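Local coordinates for type IV pilus secretin PilQ family protein (Vibrio cholerae, PDB 6W6M), which assembles as a fourteen-subunit outer-membrane secretin required for natural competence, probably providing the channel for the type IV competence pilus, at residues S160-R169 against V190-G199; Q320-K331 against A418-T429. All coordinates share one frame; numbering follows the deposited sequence.

Interaction 1. Residues S160-R169 against V190-G199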
loop_
_atom_site.group_PDB
_atom_site.type_symbol
_atom_site.label_atom_id
_atom_site.label_comp_id
_atom_site.label_asym_id
_atom_site.label_seq_id
_atom_site.Cartn_x
_atom_site.Cartn_y
_atom_site.Cartn_z
ATOM N N SER A 160 -97.278 -20.033 -6.791
ATOM C CA SER A 160 -98.585 -19.392 -6.738
ATOM C C SER A 160 -98.442 -17.880 -6.636
ATOM O O SER A 160 -99.297 -17.205 -6.059
ATOM C CB SER A 160 -99.395 -19.923 -5.552
ATOM O OG SER A 160 -99.644 -21.311 -5.684
ATOM N N ILE A 161 -97.364 -17.349 -7.208
ATOM C CA ILE A 161 -96.994 -15.946 -7.055
ATOM C C ILE A 161 -97.202 -15.229 -8.381
ATOM O O ILE A 161 -96.768 -15.712 -9.434
ATOM C CB ILE A 161 -95.540 -15.799 -6.567
ATOM C CG1 ILE A 161 -95.486 -15.720 -5.038
ATOM C CG2 ILE A 161 -94.868 -14.578 -7.193
ATOM C CD1 ILE A 161 -95.944 -16.970 -4.329
ATOM N N ASN A 162 -97.873 -14.079 -8.327
ATOM C CA ASN A 162 -97.966 -13.172 -9.470
ATOM C C ASN A 162 -98.145 -11.770 -8.894
ATOM O O ASN A 162 -99.254 -11.401 -8.495
ATOM C CB ASN A 162 -99.110 -13.551 -10.398
ATOM C CG ASN A 162 -99.134 -12.714 -11.661
ATOM O OD1 ASN A 162 -98.556 -11.627 -11.712
ATOM N ND2 ASN A 162 -99.809 -13.214 -12.690
ATOM N N PHE A 163 -97.056 -11.005 -8.843
ATOM C CA PHE A 163 -97.053 -9.687 -8.220
ATOM C C PHE A 163 -96.627 -8.654 -9.248
ATOM O O PHE A 163 -95.484 -8.677 -9.716
ATOM C CB PHE A 163 -96.121 -9.651 -7.005
ATOM C CG PHE A 163 -96.820 -9.898 -5.699
ATOM C CD1 PHE A 163 -98.201 -9.978 -5.639
ATOM C CD2 PHE A 163 -96.097 -10.036 -4.530
ATOM C CE1 PHE A 163 -98.844 -10.199 -4.440
ATOM C CE2 PHE A 163 -96.735 -10.252 -3.326
ATOM C CZ PHE A 163 -98.110 -10.336 -3.282
ATOM N N GLN A 164 -97.543 -7.753 -9.595
ATOM C CA GLN A 164 -97.289 -6.685 -10.553
ATOM C C GLN A 164 -97.313 -5.362 -9.803
ATOM O O GLN A 164 -98.285 -5.071 -9.098
ATOM C CB GLN A 164 -98.338 -6.685 -11.665
ATOM C CG GLN A 164 -98.285 -7.898 -12.579
ATOM C CD GLN A 164 -99.383 -7.896 -13.619
ATOM O OE1 GLN A 164 -100.434 -7.288 -13.425
ATOM N NE2 GLN A 164 -99.143 -8.574 -14.733
ATOM N N ASP A 165 -96.254 -4.562 -9.961
ATOM C CA ASP A 165 -96.164 -3.263 -9.293
ATOM C C ASP A 165 -96.339 -3.426 -7.784
ATOM O O ASP A 165 -96.996 -2.628 -7.115
ATOM C CB ASP A 165 -97.175 -2.265 -9.865
ATOM C CG ASP A 165 -96.713 -1.655 -11.173
ATOM O OD1 ASP A 165 -95.492 -1.455 -11.339
ATOM O OD2 ASP A 165 -97.570 -1.378 -12.038
ATOM N N ILE A 166 -95.739 -4.482 -7.256
ATOM C CA ILE A 166 -95.761 -4.794 -5.830
ATOM C C ILE A 166 -94.389 -4.462 -5.259
ATOM O O ILE A 166 -93.377 -4.877 -5.834
ATOM C CB ILE A 166 -96.111 -6.269 -5.570
ATOM C CG1 ILE A 166 -97.566 -6.546 -5.950
ATOM C CG2 ILE A 166 -95.845 -6.627 -4.118
ATOM C CD1 ILE A 166 -98.567 -6.137 -4.898
ATOM N N PRO A 167 -94.308 -3.707 -4.164
ATOM C CA PRO A 167 -92.999 -3.395 -3.584
ATOM C C PRO A 167 -92.265 -4.656 -3.154
ATOM O O PRO A 167 -92.873 -5.673 -2.815
ATOM C CB PRO A 167 -93.346 -2.511 -2.381
ATOM C CG PRO A 167 -94.677 -1.933 -2.711
ATOM C CD PRO A 167 -95.400 -3.003 -3.475
ATOM N N VAL A 168 -90.933 -4.579 -3.189
ATOM C CA VAL A 168 -90.112 -5.712 -2.777
ATOM C C VAL A 168 -90.399 -6.081 -1.328
ATOM O O VAL A 168 -90.396 -7.264 -0.963
ATOM C CB VAL A 168 -88.622 -5.389 -3.003
ATOM C CG1 VAL A 168 -87.751 -6.526 -2.519
ATOM C CG2 VAL A 168 -88.365 -5.108 -4.475
ATOM N N ARG A 169 -90.668 -5.082 -0.490
ATOM C CA ARG A 169 -91.033 -5.345 0.898
ATOM C C ARG A 169 -92.273 -6.224 0.989
ATOM O O ARG A 169 -92.336 -7.135 1.820
ATOM C CB ARG A 169 -91.255 -4.020 1.622
ATOM C CG ARG A 169 -91.500 -2.869 0.669
ATOM C CD ARG A 169 -91.900 -1.606 1.393
ATOM N NE ARG A 169 -92.130 -0.507 0.460
ATOM C CZ ARG A 169 -92.680 0.654 0.796
ATOM N NH1 ARG A 169 -93.063 0.870 2.046
ATOM N NH2 ARG A 169 -92.853 1.597 -0.121
ATOM N N VAL A 190 -85.155 -1.738 -1.473
ATOM C CA VAL A 190 -84.952 -1.921 -2.906
ATOM C C VAL A 190 -85.961 -1.083 -3.677
ATOM O O VAL A 190 -85.588 -0.225 -4.485
ATOM C CB VAL A 190 -85.064 -3.404 -3.305
ATOM C CG1 VAL A 190 -84.973 -3.559 -4.818
ATOM C CG2 VAL A 190 -84.008 -4.242 -2.596
ATOM N N GLY A 191 -87.244 -1.337 -3.439
ATOM C CA GLY A 191 -88.303 -0.629 -4.125
ATOM C C GLY A 191 -89.427 -1.538 -4.572
ATOM O O GLY A 191 -90.031 -2.240 -3.756
ATOM N N ASN A 192 -89.705 -1.537 -5.874
ATOM C CA ASN A 192 -90.848 -2.219 -6.457
ATOM C C ASN A 192 -90.380 -3.167 -7.558
ATOM O O ASN A 192 -89.255 -3.061 -8.054
ATOM C CB ASN A 192 -91.842 -1.192 -7.016
ATOM C CG ASN A 192 -91.272 -0.380 -8.155
ATOM O OD1 ASN A 192 -90.477 -0.877 -8.949
ATOM N ND2 ASN A 192 -91.691 0.874 -8.251
ATOM N N LEU A 193 -91.250 -4.103 -7.940
ATOM C CA LEU A 193 -90.960 -5.000 -9.053
ATOM C C LEU A 193 -92.253 -5.623 -9.575
ATOM O O LEU A 193 -93.365 -5.207 -9.230
ATOM C CB LEU A 193 -89.959 -6.086 -8.649
ATOM C CG LEU A 193 -88.621 -6.020 -9.388
ATOM C CD1 LEU A 193 -87.796 -7.276 -9.141
ATOM C CD2 LEU A 193 -88.836 -5.794 -10.879
ATOM N N THR A 194 -92.085 -6.625 -10.438
ATOM C CA THR A 194 -93.196 -7.319 -11.074
ATOM C C THR A 194 -92.681 -8.613 -11.687
ATOM O O THR A 194 -91.724 -8.592 -12.468
ATOM C CB THR A 194 -93.853 -6.440 -12.145
ATOM O OG1 THR A 194 -95.061 -7.058 -12.604
ATOM C CG2 THR A 194 -92.909 -6.215 -13.322
ATOM N N LEU A 195 -93.312 -9.729 -11.328
ATOM C CA LEU A 195 -92.966 -11.045 -11.859
ATOM C C LEU A 195 -94.019 -12.047 -11.404
ATOM O O LEU A 195 -94.752 -11.809 -10.439
ATOM C CB LEU A 195 -91.566 -11.487 -11.411
ATOM C CG LEU A 195 -90.965 -12.760 -12.027
ATOM C CD1 LEU A 195 -89.566 -12.524 -12.581
ATOM C CD2 LEU A 195 -90.955 -13.897 -11.016
ATOM N N ARG A 196 -94.073 -13.178 -12.108
ATOM C CA ARG A 196 -95.038 -14.236 -11.831
ATOM C C ARG A 196 -94.389 -15.596 -12.037
ATOM O O ARG A 196 -93.842 -15.867 -13.109
ATOM C CB ARG A 196 -96.267 -14.111 -12.735
ATOM C CG ARG A 196 -95.971 -14.319 -14.213
ATOM C CD ARG A 196 -97.224 -14.132 -15.050
ATOM N NE ARG A 196 -96.976 -14.349 -16.472
ATOM C CZ ARG A 196 -97.052 -15.533 -17.074
ATOM N NH1 ARG A 196 -97.371 -16.616 -16.378
ATOM N NH2 ARG A 196 -96.811 -15.635 -18.374
ATOM N N LEU A 197 -94.472 -16.446 -11.015
ATOM C CA LEU A 197 -93.931 -17.798 -11.065
ATOM C C LEU A 197 -94.712 -18.680 -10.101
ATOM O O LEU A 197 -95.422 -18.190 -9.217
ATOM C CB LEU A 197 -92.436 -17.829 -10.719
ATOM C CG LEU A 197 -91.443 -17.375 -11.792
ATOM C CD1 LEU A 197 -90.021 -17.411 -11.256
ATOM C CD2 LEU A 197 -91.577 -18.235 -13.044
ATOM N N ASP A 198 -94.573 -19.992 -10.283
ATOM C CA ASP A 198 -95.290 -20.958 -9.459
ATOM C C ASP A 198 -94.642 -22.331 -9.587
ATOM O O ASP A 198 -93.947 -22.617 -10.565
ATOM C CB ASP A 198 -96.772 -21.028 -9.847
ATOM C CG ASP A 198 -96.980 -21.466 -11.284
ATOM O OD1 ASP A 198 -95.980 -21.644 -12.009
ATOM O OD2 ASP A 198 -98.148 -21.627 -11.692
ATOM N N GLY A 199 -94.880 -23.172 -8.580
ATOM C CA GLY A 199 -94.423 -24.551 -8.581
ATOM C C GLY A 199 -92.917 -24.719 -8.588
ATOM O O GLY A 199 -92.371 -25.463 -9.409
#

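Interaction 2. Residues Q320-K331 against A418-T429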
loop_
_atom_site.group_PDB
_atom_site.type_symbol
_atom_site.label_atom_id
_atom_site.label_comp_id
_atom_site.label_asym_id
_atom_site.label_seq_id
_atom_site.Cartn_x
_atom_site.Cartn_y
_atom_site.Cartn_z
ATOM N N GLN A 320 -33.609 -38.167 26.014
ATOM C CA GLN A 320 -32.167 -38.312 25.909
ATOM C C GLN A 320 -31.834 -39.589 25.164
ATOM O O GLN A 320 -32.522 -40.598 25.306
ATOM C CB GLN A 320 -31.515 -38.334 27.273
ATOM C CG GLN A 320 -31.615 -37.040 27.999
ATOM C CD GLN A 320 -31.024 -37.135 29.360
ATOM O OE1 GLN A 320 -30.598 -36.141 29.927
ATOM N NE2 GLN A 320 -31.014 -38.328 29.913
ATOM N N VAL A 321 -30.773 -39.535 24.373
ATOM C CA VAL A 321 -30.370 -40.632 23.504
ATOM C C VAL A 321 -28.927 -40.999 23.808
ATOM O O VAL A 321 -28.111 -40.136 24.145
ATOM C CB VAL A 321 -30.537 -40.267 22.014
ATOM C CG1 VAL A 321 -30.006 -41.359 21.136
ATOM C CG2 VAL A 321 -31.977 -40.021 21.697
ATOM N N GLN A 322 -28.622 -42.282 23.669
ATOM C CA GLN A 322 -27.289 -42.833 23.845
ATOM C C GLN A 322 -26.825 -43.429 22.527
ATOM O O GLN A 322 -27.496 -44.300 21.979
ATOM C CB GLN A 322 -27.310 -43.896 24.935
ATOM C CG GLN A 322 -25.987 -44.556 25.206
ATOM C CD GLN A 322 -26.125 -45.716 26.156
ATOM O OE1 GLN A 322 -27.089 -45.791 26.919
ATOM N NE2 GLN A 322 -25.172 -46.637 26.109
ATOM N N ILE A 323 -25.684 -42.970 22.021
ATOM C CA ILE A 323 -25.186 -43.383 20.712
ATOM C C ILE A 323 -23.837 -44.070 20.872
ATOM O O ILE A 323 -22.967 -43.596 21.608
ATOM C CB ILE A 323 -25.084 -42.197 19.724
ATOM C CG1 ILE A 323 -26.466 -41.630 19.412
ATOM C CG2 ILE A 323 -24.446 -42.625 18.422
ATOM C CD1 ILE A 323 -26.799 -40.395 20.176
ATOM N N GLU A 324 -23.683 -45.221 20.227
ATOM C CA GLU A 324 -22.440 -45.969 20.316
ATOM C C GLU A 324 -21.942 -46.487 18.975
ATOM O O GLU A 324 -22.591 -47.294 18.326
ATOM C CB GLU A 324 -22.579 -47.136 21.290
ATOM C CG GLU A 324 -21.287 -47.908 21.475
ATOM C CD GLU A 324 -21.416 -49.031 22.476
ATOM O OE1 GLU A 324 -22.529 -49.232 22.999
ATOM O OE2 GLU A 324 -20.403 -49.711 22.736
ATOM N N ALA A 325 -20.770 -46.012 18.581
ATOM C CA ALA A 325 -20.131 -46.419 17.338
ATOM C C ALA A 325 -19.142 -47.547 17.595
ATOM O O ALA A 325 -18.659 -47.738 18.704
ATOM C CB ALA A 325 -19.434 -45.233 16.669
ATOM N N ARG A 326 -18.846 -48.312 16.549
ATOM C CA ARG A 326 -17.924 -49.434 16.687
ATOM C C ARG A 326 -17.132 -49.625 15.405
ATOM O O ARG A 326 -17.713 -49.893 14.357
ATOM C CB ARG A 326 -18.675 -50.715 17.030
ATOM C CG ARG A 326 -17.823 -51.740 17.687
ATOM C CD ARG A 326 -18.503 -53.071 17.723
ATOM N NE ARG A 326 -17.795 -53.995 18.598
ATOM C CZ ARG A 326 -17.635 -55.286 18.342
ATOM N NH1 ARG A 326 -18.124 -55.804 17.225
ATOM N NH2 ARG A 326 -16.972 -56.056 19.191
ATOM N N ILE A 327 -15.813 -49.517 15.492
ATOM C CA ILE A 327 -14.931 -49.633 14.340
ATOM C C ILE A 327 -14.101 -50.890 14.518
ATOM O O ILE A 327 -13.426 -51.045 15.541
ATOM C CB ILE A 327 -14.028 -48.401 14.189
ATOM C CG1 ILE A 327 -14.869 -47.176 13.862
ATOM C CG2 ILE A 327 -12.996 -48.625 13.115
ATOM C CD1 ILE A 327 -14.121 -45.900 13.950
ATOM N N VAL A 328 -14.155 -51.788 13.536
ATOM C CA VAL A 328 -13.472 -53.073 13.612
ATOM C C VAL A 328 -12.583 -53.243 12.389
ATOM O O VAL A 328 -13.001 -52.946 11.267
ATOM C CB VAL A 328 -14.479 -54.234 13.714
ATOM C CG1 VAL A 328 -13.760 -55.531 13.907
ATOM C CG2 VAL A 328 -15.431 -54.006 14.849
ATOM N N THR A 329 -11.360 -53.728 12.596
ATOM C CA THR A 329 -10.502 -54.023 11.455
ATOM C C THR A 329 -9.725 -55.316 11.666
ATOM O O THR A 329 -9.296 -55.622 12.780
ATOM C CB THR A 329 -9.529 -52.882 11.157
ATOM O OG1 THR A 329 -8.871 -53.143 9.914
ATOM C CG2 THR A 329 -8.493 -52.763 12.223
ATOM N N VAL A 330 -9.547 -56.064 10.576
ATOM C CA VAL A 330 -8.879 -57.362 10.583
ATOM C C VAL A 330 -7.888 -57.424 9.428
ATOM O O VAL A 330 -8.196 -57.014 8.307
ATOM C CB VAL A 330 -9.901 -58.518 10.486
ATOM C CG1 VAL A 330 -9.204 -59.835 10.354
ATOM C CG2 VAL A 330 -10.804 -58.540 11.695
ATOM N N LYS A 331 -6.694 -57.955 9.698
ATOM C CA LYS A 331 -5.639 -58.038 8.685
ATOM C C LYS A 331 -5.004 -59.419 8.696
ATOM O O LYS A 331 -4.836 -60.003 9.768
ATOM C CB LYS A 331 -4.559 -56.993 8.925
ATOM C CG LYS A 331 -4.997 -55.583 8.734
ATOM C CD LYS A 331 -3.865 -54.637 9.019
ATOM C CE LYS A 331 -4.292 -53.202 8.803
ATOM N NZ LYS A 331 -3.205 -52.232 9.098
ATOM N N ALA A 418 -3.791 -59.686 12.536
ATOM C CA ALA A 418 -4.015 -58.565 13.444
ATOM C C ALA A 418 -5.497 -58.245 13.506
ATOM O O ALA A 418 -6.236 -58.510 12.559
ATOM C CB ALA A 418 -3.227 -57.324 13.022
ATOM N N GLU A 419 -5.919 -57.656 14.622
ATOM C CA GLU A 419 -7.315 -57.286 14.811
ATOM C C GLU A 419 -7.450 -56.170 15.835
ATOM O O GLU A 419 -6.941 -56.285 16.947
ATOM C CB GLU A 419 -8.146 -58.475 15.264
ATOM C CG GLU A 419 -9.595 -58.135 15.395
ATOM C CD GLU A 419 -10.417 -59.315 15.793
ATOM O OE1 GLU A 419 -9.822 -60.392 16.002
ATOM O OE2 GLU A 419 -11.651 -59.174 15.893
ATOM N N ILE A 420 -8.181 -55.117 15.473
ATOM C CA ILE A 420 -8.361 -53.952 16.337
ATOM C C ILE A 420 -9.841 -53.617 16.445
ATOM O O ILE A 420 -10.585 -53.737 15.468
ATOM C CB ILE A 420 -7.568 -52.742 15.814
ATOM C CG1 ILE A 420 -6.076 -53.019 15.902
ATOM C CG2 ILE A 420 -7.891 -51.511 16.597
ATOM C CD1 ILE A 420 -5.242 -52.015 15.181
ATOM N N ILE A 421 -10.264 -53.199 17.639
ATOM C CA ILE A 421 -11.638 -52.803 17.929
ATOM C C ILE A 421 -11.627 -51.500 18.714
ATOM O O ILE A 421 -10.888 -51.373 19.691
ATOM C CB ILE A 421 -12.382 -53.881 18.737
ATOM C CG1 ILE A 421 -12.559 -55.141 17.913
ATOM C CG2 ILE A 421 -13.727 -53.373 19.196
ATOM C CD1 ILE A 421 -13.031 -56.293 18.709
ATOM N N SER A 422 -12.459 -50.541 18.312
ATOM C CA SER A 422 -12.609 -49.328 19.109
ATOM C C SER A 422 -14.064 -48.887 19.103
ATOM O O SER A 422 -14.719 -48.949 18.072
ATOM C CB SER A 422 -11.709 -48.197 18.601
ATOM O OG SER A 422 -12.059 -47.790 17.301
ATOM N N SER A 423 -14.565 -48.443 20.247
ATOM C CA SER A 423 -15.969 -48.051 20.365
ATOM C C SER A 423 -16.150 -46.872 21.308
ATOM O O SER A 423 -16.096 -47.031 22.534
ATOM C CB SER A 423 -16.822 -49.230 20.815
ATOM O OG SER A 423 -16.456 -49.649 22.102
ATOM N N PRO A 424 -16.384 -45.668 20.775
ATOM C CA PRO A 424 -16.819 -44.547 21.626
ATOM C C PRO A 424 -18.325 -44.494 21.881
ATOM O O PRO A 424 -19.100 -45.065 21.121
ATOM C CB PRO A 424 -16.336 -43.323 20.840
ATOM C CG PRO A 424 -16.248 -43.772 19.452
ATOM C CD PRO A 424 -15.904 -45.212 19.461
ATOM N N ARG A 425 -18.753 -43.818 22.945
ATOM C CA ARG A 425 -20.166 -43.672 23.276
ATOM C C ARG A 425 -20.441 -42.244 23.704
ATOM O O ARG A 425 -19.546 -41.525 24.136
ATOM C CB ARG A 425 -20.610 -44.585 24.416
ATOM C CG ARG A 425 -20.014 -45.925 24.447
ATOM C CD ARG A 425 -19.790 -46.344 25.868
ATOM N NE ARG A 425 -20.972 -46.137 26.680
ATOM C CZ ARG A 425 -21.042 -46.458 27.963
ATOM N NH1 ARG A 425 -22.153 -46.239 28.649
ATOM N NH2 ARG A 425 -19.995 -46.999 28.562
ATOM N N LEU A 426 -21.709 -41.865 23.632
ATOM C CA LEU A 426 -22.145 -40.549 24.074
ATOM C C LEU A 426 -23.570 -40.652 24.576
ATOM O O LEU A 426 -24.321 -41.533 24.169
ATOM C CB LEU A 426 -22.091 -39.528 22.939
ATOM C CG LEU A 426 -20.775 -39.127 22.314
ATOM C CD1 LEU A 426 -21.064 -38.241 21.155
ATOM C CD2 LEU A 426 -19.957 -38.412 23.327
ATOM N N ILE A 427 -23.943 -39.713 25.435
ATOM C CA ILE A 427 -25.339 -39.457 25.773
ATOM C C ILE A 427 -25.604 -37.975 25.537
ATOM O O ILE A 427 -24.721 -37.143 25.755
ATOM C CB ILE A 427 -25.679 -39.877 27.218
ATOM C CG1 ILE A 427 -25.567 -41.386 27.367
ATOM C CG2 ILE A 427 -27.060 -39.405 27.634
ATOM C CD1 ILE A 427 -25.623 -41.862 28.768
ATOM N N THR A 428 -26.791 -37.646 25.040
ATOM C CA THR A 428 -27.109 -36.265 24.685
ATOM C C THR A 428 -28.621 -36.078 24.701
ATOM O O THR A 428 -29.379 -37.031 24.878
ATOM C CB THR A 428 -26.515 -35.898 23.320
ATOM O OG1 THR A 428 -26.657 -34.494 23.092
ATOM C CG2 THR A 428 -27.207 -36.656 22.214
ATOM N N THR A 429 -29.030 -34.827 24.467
ATOM C CA THR A 429 -30.456 -34.408 24.438
ATOM C C THR A 429 -30.922 -34.325 22.978
ATOM O O THR A 429 -30.092 -33.988 22.120
ATOM C CB THR A 429 -30.651 -33.056 25.150
ATOM O OG1 THR A 429 -30.258 -33.174 26.521
ATOM C CG2 THR A 429 -32.130 -32.708 25.237
#

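Interaction 1. Residues S160-R169 against V190-G199
I161 and F163 pair with L197 and L195 in an antiparallel two-stranded arrangement, the axes of 161-163 and 192-197 approaching to 4.6 Å at 163°. Each pair is closed by two backbone hydrogen bonds, for example F163 N to L195 O at 2.9 Å. The register then slips by one residue: D165 and I166 both face L193, forming a G1 beta bulge, with D165 at positive phi. Regular pairing resumes as I166 and L193 exchange two bonds, and V168 N donates to G191 O where helix 168-177 begins.

The two faces differ in chemistry. On the polar one, N162 and R196 lie side by side, the amide of N162 resting against the aliphatic part of the arginine, with CG of N162 3.4 Å from CB of R196. The amide and guanidinium planes are 35° apart. T194 OG1, set anti to its own nitrogen (chi1 -171°), is directed at the neighbouring strand, where it makes a weak hydrogen bond of 3.3 Å to F163 O. I161, F163, I166, L193, L195 and L197 occupy the apolar face; CD1 of I166 lies 3.9 Å above the F163 ring, offset toward its rim, and that ring also packs on V171 and L174. At the far end V168 CG2 meets V190 CG1 at 3.7 Å. Outside the chain, L195 packs on V184 of a neighbouring subunit.

A bulged strand leading straight into a helix, paired with the strand preceding helix 202-212, is consistent with the βαββαββ N0 domain of secretins.

Interaction 2. Residues Q320-K331 against A418-T429
Backbone bonding dominates from V321 and T428 to K331 and A418: eleven hydrogen bonds join these antiparallel strands, whose axes come within 4.7 Å. Five residue pairs exchange two bonds each, and that from I327 N to S422 O (2.9 Å) is almost straight at 177°. Between I323 and I327 the regularity lapses, because P424 has no N-H to give; its carbonyl still accepts from A325 N at 3.2 Å.

Apolar contacts are modest. CG2 of T329 sits alongside CB of I420 at 3.7 Å, while V328 CG1 and I421 CG1 are 4.2 Å apart.

E324 and R425 meet through their aliphatic parts: the extended glutamate, CG anti to the backbone N (chi1 -177°), runs beside the arginine, with the two CG atoms 3.8 Å apart. R425 bends at its second and third torsions, and OE1 of E324 remains 5.1 Å from its NE, too far for a salt bridge. Q322 lies beside R425 too, its NE2 4.0 Å from NH1 of R425.

Cohesion therefore rests on main-chain bonding. Q320-V328 also bond along their other edge to the chain around strand 549-568, and A418-R425 to a neighbouring subunit, consistent with the continuous beta-barrel wall of a secretin.

Overall arrangement
Interactions 1 and 2 lie in series along the chain, with centres 89 Å apart and nearest atoms about 65 Å apart, so neither touches the other. Interaction 1 belongs to a small domain near the modelled N-terminus that probably lies in the periplasm, as in other secretins, 77 Å from the centre of the chain; interaction 2, 16 Å from that centre, belongs to the secretin domain. Together they illustrate two scales of antiparallel pairing: a short, bulged pair of strands joined through a helix, on the surface of a mixed helix-and-strand domain, and long strands of which one, 418-429, carries the sheet on into the next subunit.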